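Local coordinates for L-arabinose ABC transporter, periplasmic L-arabinose-binding protein (Burkholderia thailandensis, PDB 4KZK), which probably captures L-arabinose or the related sugar D-galactose in the periplasm for uptake by an ABC transporter, at residues V151-W164 with I255-G267. Sequence-based numbering, arbitrary orientation.
Sequences VGDAIAAEAKRRGW and IGTDDMIAVGING. With GAL (beta-D-galactopyranose), chain B.
Ile261 pushes its CD1 methyl over one face of the Trp164 indole, a CH-pi contact 3.9 Å from the centroid of the six-membered ring, and lays its CG1 across the centre of the Arg162 guanidinium, 3.7 Å from CZ. With CG1 anti to the carbonyl carbon (chi1 -59°), CD1 also reaches the last helical turn, 3.5 Å from Ala159 N, where the alanine's single methyl lets the isoleucine come close to the helix backbone. The CG1-CD1 arm of isoleucine thus covers two flat groups with neighbouring carbons. Val263, two residues along the strand, also faces the helix: its CG2 lies 3.5 Å from Ile155 CG1, the two side chains running alongside each other and pointing opposite ways. Val151 extends the apolar seam toward the sugar, its side chain roughly perpendicular to that of Ile265, with CG2 3.7 Å from Ile265 CG1.

Arg162 changes the chemistry at the helix end. Its extended chain brings NH1 to Thr257 O, in the carbonyl plane, at 3.0 Å with an N-H...O angle of 148°, while NH2 donates to a water that in turn donates to Met260 O. NE and NH2 both grip Glu158 OE2 on its anti side; Arg161 binds the same carboxylate from the syn side, one nitrogen to each oxygen. Three donors on OE2 hold the carboxylate in place and would favour its charged form. Gly163, with positive phi, closes the helix in a Schellman motif and turns the chain toward Trp164, whose ring also stacks with His232.

Beyond the strand, Asn266 OD1 accepts from galactose O4 and ND2 donates to O3. A helix packed nearly antiparallel (155°) on a strand whose C-terminal end leads into the sugar site is characteristic of the three-layer alpha/beta/alpha lobes of type I periplasmic sugar-binding proteins.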
loop_
_atom_site.group_PDB
_atom_site.type_symbol
_atom_site.label_atom_id
_atom_site.label_comp_id
_atom_site.label_asym_id
_atom_site.label_seq_id
_atom_site.Cartn_x
_atom_site.Cartn_y
_atom_site.Cartn_z
ATOM N N VAL A 151 -4.591 -9.360 -7.581
ATOM C CA VAL A 151 -3.486 -8.958 -8.449
ATOM C C VAL A 151 -3.086 -10.095 -9.397
ATOM O O VAL A 151 -2.968 -9.913 -10.606
ATOM C CB VAL A 151 -2.250 -8.527 -7.637
ATOM C CG1 VAL A 151 -1.024 -8.398 -8.538
ATOM C CG2 VAL A 151 -2.498 -7.229 -6.858
ATOM N N GLY A 152 -2.874 -11.282 -8.842
ATOM C CA GLY A 152 -2.469 -12.419 -9.639
ATOM C C GLY A 152 -3.524 -12.841 -10.637
ATOM O O GLY A 152 -3.201 -13.160 -11.788
ATOM N N ASP A 153 -4.794 -12.778 -10.238
ATOM C CA ASP A 153 -5.872 -13.132 -11.156
ATOM C C ASP A 153 -5.931 -12.177 -12.339
ATOM O O ASP A 153 -6.128 -12.606 -13.490
ATOM C CB ASP A 153 -7.223 -13.113 -10.448
ATOM C CG ASP A 153 -7.435 -14.273 -9.511
ATOM O OD1 ASP A 153 -6.660 -15.267 -9.473
ATOM O OD2 ASP A 153 -8.462 -14.179 -8.795
ATOM N N ALA A 154 -5.774 -10.884 -12.051
ATOM C CA ALA A 154 -5.779 -9.829 -13.095
ATOM C C ALA A 154 -4.655 -10.095 -14.087
ATOM O O ALA A 154 -4.846 -10.037 -15.292
ATOM C CB ALA A 154 -5.605 -8.452 -12.483
ATOM N N ILE A 155 -3.470 -10.392 -13.572
ATOM C CA ILE A 155 -2.325 -10.645 -14.406
ATOM C C ILE A 155 -2.571 -11.887 -15.271
ATOM O O ILE A 155 -2.373 -11.851 -16.492
ATOM C CB ILE A 155 -1.048 -10.838 -13.545
ATOM C CG1 ILE A 155 -0.635 -9.506 -12.897
ATOM C CG2 ILE A 155 0.086 -11.377 -14.401
ATOM C CD1 ILE A 155 0.515 -9.605 -11.912
ATOM N N ALA A 156 -3.030 -12.977 -14.650
ATOM C CA ALA A 156 -3.294 -14.248 -15.360
ATOM C C ALA A 156 -4.295 -14.052 -16.494
ATOM O O ALA A 156 -4.129 -14.599 -17.605
ATOM C CB ALA A 156 -3.804 -15.299 -14.400
ATOM N N ALA A 157 -5.342 -13.282 -16.221
ATOM C CA ALA A 157 -6.385 -13.036 -17.229
ATOM C C ALA A 157 -5.860 -12.279 -18.451
ATOM O O ALA A 157 -6.218 -12.567 -19.594
ATOM C CB ALA A 157 -7.574 -12.315 -16.623
ATOM N N GLU A 158 -4.986 -11.310 -18.223
ATOM C CA GLU A 158 -4.448 -10.521 -19.340
ATOM C C GLU A 158 -3.432 -11.356 -20.113
ATOM O O GLU A 158 -3.361 -11.301 -21.341
ATOM C CB GLU A 158 -3.853 -9.217 -18.816
ATOM C CG GLU A 158 -3.196 -8.314 -19.859
ATOM C CD GLU A 158 -4.108 -7.875 -20.990
ATOM O OE1 GLU A 158 -5.351 -8.009 -20.887
ATOM O OE2 GLU A 158 -3.565 -7.361 -21.994
ATOM N N ALA A 159 -2.639 -12.139 -19.395
ATOM C CA ALA A 159 -1.704 -13.044 -20.056
ATOM C C ALA A 159 -2.460 -14.004 -20.979
ATOM O O ALA A 159 -2.047 -14.231 -22.110
ATOM C CB ALA A 159 -0.865 -13.816 -19.051
ATOM N N LYS A 160 -3.562 -14.555 -20.485
ATOM C CA LYS A 160 -4.407 -15.460 -21.259
ATOM C C LYS A 160 -4.984 -14.755 -22.474
ATOM O O LYS A 160 -4.973 -15.315 -23.568
ATOM C CB LYS A 160 -5.528 -15.994 -20.373
ATOM C CG LYS A 160 -6.584 -16.818 -21.083
ATOM C CD LYS A 160 -7.555 -17.373 -20.058
ATOM C CE LYS A 160 -7.003 -18.634 -19.433
ATOM N NZ LYS A 160 -7.177 -19.757 -20.377
ATOM N N ARG A 161 -5.483 -13.531 -22.296
ATOM C CA ARG A 161 -6.004 -12.770 -23.431
ATOM C C ARG A 161 -4.951 -12.632 -24.549
ATOM O O ARG A 161 -5.279 -12.716 -25.735
ATOM C CB ARG A 161 -6.481 -11.389 -22.969
ATOM C CG ARG A 161 -7.413 -10.685 -23.941
ATOM C CD ARG A 161 -7.658 -9.241 -23.534
ATOM N NE ARG A 161 -6.402 -8.495 -23.527
ATOM C CZ ARG A 161 -5.783 -8.045 -24.615
ATOM N NH1 ARG A 161 -6.308 -8.232 -25.830
ATOM N NH2 ARG A 161 -4.632 -7.398 -24.488
ATOM N N ARG A 162 -3.687 -12.448 -24.158
ATOM C CA ARG A 162 -2.572 -12.299 -25.112
ATOM C C ARG A 162 -2.072 -13.609 -25.711
ATOM O O ARG A 162 -1.237 -13.590 -26.621
ATOM C CB ARG A 162 -1.394 -11.569 -24.441
ATOM C CG ARG A 162 -1.732 -10.153 -24.053
ATOM C CD ARG A 162 -0.533 -9.388 -23.550
ATOM N NE ARG A 162 -0.960 -8.171 -22.882
ATOM C CZ ARG A 162 -0.125 -7.234 -22.453
ATOM N NH1 ARG A 162 1.189 -7.352 -22.641
ATOM N NH2 ARG A 162 -0.615 -6.174 -21.850
ATOM N N GLY A 163 -2.556 -14.735 -25.196
ATOM C CA GLY A 163 -2.146 -16.048 -25.682
ATOM C C GLY A 163 -0.794 -16.500 -25.166
ATOM O O GLY A 163 -0.155 -17.379 -25.749
ATOM N N TRP A 164 -0.358 -15.892 -24.067
ATOM C CA TRP A 164 0.905 -16.248 -23.448
ATOM C C TRP A 164 0.823 -17.678 -22.911
ATOM O O TRP A 164 -0.218 -18.109 -22.434
ATOM C CB TRP A 164 1.220 -15.285 -22.296
ATOM C CG TRP A 164 1.717 -13.950 -22.713
ATOM C CD1 TRP A 164 1.657 -13.394 -23.958
ATOM C CD2 TRP A 164 2.322 -12.962 -21.864
ATOM N NE1 TRP A 164 2.209 -12.127 -23.941
ATOM C CE2 TRP A 164 2.622 -11.844 -22.668
ATOM C CE3 TRP A 164 2.658 -12.921 -20.507
ATOM C CZ2 TRP A 164 3.243 -10.699 -22.158
ATOM C CZ3 TRP A 164 3.276 -11.787 -20.007
ATOM C CH2 TRP A 164 3.565 -10.691 -20.838
ATOM N N ILE A 255 12.344 -4.562 -22.195
ATOM C CA ILE A 255 11.122 -5.285 -21.839
ATOM C C ILE A 255 10.014 -4.251 -21.723
ATOM O O ILE A 255 9.796 -3.669 -20.648
ATOM C CB ILE A 255 11.250 -6.015 -20.490
ATOM C CG1 ILE A 255 12.501 -6.896 -20.468
ATOM C CG2 ILE A 255 10.011 -6.865 -20.229
ATOM C CD1 ILE A 255 12.945 -7.259 -19.074
ATOM N N GLY A 256 9.325 -4.032 -22.835
ATOM C CA GLY A 256 8.265 -3.042 -22.897
ATOM C C GLY A 256 6.884 -3.634 -22.745
ATOM O O GLY A 256 6.724 -4.778 -22.336
ATOM N N THR A 257 5.889 -2.843 -23.131
ATOM C CA THR A 257 4.517 -3.177 -22.799
ATOM C C THR A 257 4.011 -4.488 -23.400
ATOM O O THR A 257 3.201 -5.159 -22.782
ATOM C CB THR A 257 3.547 -2.032 -23.128
ATOM O OG1 THR A 257 2.279 -2.330 -22.538
ATOM C CG2 THR A 257 3.412 -1.834 -24.643
ATOM N N ASP A 258 4.500 -4.887 -24.564
ATOM C CA ASP A 258 4.045 -6.158 -25.128
ATOM C C ASP A 258 4.553 -7.386 -24.371
ATOM O O ASP A 258 3.934 -8.453 -24.436
ATOM C CB ASP A 258 4.450 -6.269 -26.599
ATOM C CG ASP A 258 3.675 -5.308 -27.504
ATOM O OD1 ASP A 258 2.581 -4.833 -27.122
ATOM O OD2 ASP A 258 4.155 -5.057 -28.624
ATOM N N ASP A 259 5.650 -7.222 -23.640
ATOM C CA ASP A 259 6.324 -8.328 -22.972
ATOM C C ASP A 259 6.248 -8.244 -21.461
ATOM O O ASP A 259 6.828 -9.078 -20.782
ATOM C CB ASP A 259 7.786 -8.390 -23.427
ATOM C CG ASP A 259 7.918 -8.743 -24.895
ATOM O OD1 ASP A 259 7.085 -9.525 -25.411
ATOM O OD2 ASP A 259 8.838 -8.211 -25.528
ATOM N N MET A 260 5.485 -7.274 -20.946
ATOM C CA MET A 260 5.361 -7.064 -19.488
ATOM C C MET A 260 3.910 -6.830 -19.088
ATOM O O MET A 260 3.268 -5.942 -19.629
ATOM C CB MET A 260 6.197 -5.856 -19.039
ATOM C CG MET A 260 5.927 -5.378 -17.599
ATOM S SD MET A 260 6.394 -6.552 -16.305
ATOM C CE MET A 260 8.181 -6.493 -16.299
ATOM N N ILE A 261 3.406 -7.615 -18.139
ATOM C CA ILE A 261 2.103 -7.324 -17.510
ATOM C C ILE A 261 2.333 -7.114 -16.019
ATOM O O ILE A 261 2.647 -8.059 -15.298
ATOM C CB ILE A 261 1.082 -8.454 -17.733
ATOM C CG1 ILE A 261 0.866 -8.670 -19.228
ATOM C CG2 ILE A 261 -0.226 -8.135 -17.034
ATOM C CD1 ILE A 261 0.116 -9.942 -19.531
ATOM N N ALA A 262 2.176 -5.878 -15.571
ATOM C CA ALA A 262 2.391 -5.519 -14.185
ATOM C C ALA A 262 1.118 -4.948 -13.606
ATOM O O ALA A 262 0.464 -4.139 -14.248
ATOM C CB ALA A 262 3.521 -4.499 -14.087
ATOM N N VAL A 263 0.780 -5.371 -12.387
ATOM C CA VAL A 263 -0.439 -4.888 -11.723
ATOM C C VAL A 263 -0.073 -4.476 -10.310
ATOM O O VAL A 263 0.554 -5.244 -9.570
ATOM C CB VAL A 263 -1.551 -5.970 -11.720
ATOM C CG1 VAL A 263 -2.738 -5.565 -10.846
ATOM C CG2 VAL A 263 -1.996 -6.264 -13.133
ATOM N N GLY A 264 -0.444 -3.257 -9.954
ATOM C CA GLY A 264 -0.175 -2.709 -8.643
ATOM C C GLY A 264 -1.321 -2.812 -7.670
ATOM O O GLY A 264 -2.310 -3.506 -7.929
ATOM N N ILE A 265 -1.136 -2.140 -6.537
ATOM C CA ILE A 265 -2.148 -1.974 -5.490
ATOM C C ILE A 265 -2.161 -0.501 -5.076
ATOM O O ILE A 265 -1.090 0.078 -4.857
ATOM C CB ILE A 265 -1.867 -2.855 -4.264
ATOM C CG1 ILE A 265 -1.911 -4.332 -4.657
ATOM C CG2 ILE A 265 -2.834 -2.537 -3.143
ATOM C CD1 ILE A 265 -1.315 -5.238 -3.598
ATOM N N ASN A 266 -3.375 0.063 -5.046
ATOM C CA ASN A 266 -3.788 1.376 -4.504
ATOM C C ASN A 266 -4.774 2.039 -5.442
ATOM O O ASN A 266 -5.825 2.453 -5.032
ATOM C CB ASN A 266 -2.652 2.346 -4.240
ATOM C CG ASN A 266 -1.832 1.986 -3.037
ATOM O OD1 ASN A 266 -2.225 1.145 -2.231
ATOM N ND2 ASN A 266 -0.689 2.659 -2.883
ATOM N N GLY A 267 -4.415 2.108 -6.713
ATOM C CA GLY A 267 -5.252 2.765 -7.711
ATOM C C GLY A 267 -5.305 4.280 -7.588
ATOM O O GLY A 267 -6.236 4.937 -8.068
HETATM C C1 GAL B . 0.887 0.706 2.835
HETATM C C2 GAL B . 1.541 1.129 1.522
HETATM C C3 GAL B . 0.591 2.095 0.800
HETATM C C4 GAL B . -0.786 1.454 0.656
HETATM C C5 GAL B . -1.298 1.063 2.031
HETATM C C6 GAL B . -2.646 0.359 1.952
HETATM O O1 GAL B . 1.722 -0.273 3.422
HETATM O O2 GAL B . 2.763 1.762 1.822
HETATM O O3 GAL B . 1.114 2.482 -0.477
HETATM O O4 GAL B . -0.740 0.353 -0.218
HETATM O O5 GAL B . -0.388 0.130 2.596
HETATM O O6 GAL B . -3.103 -0.001 3.245
HETATM O O HOH W 1 1.342 -4.551 -20.759
#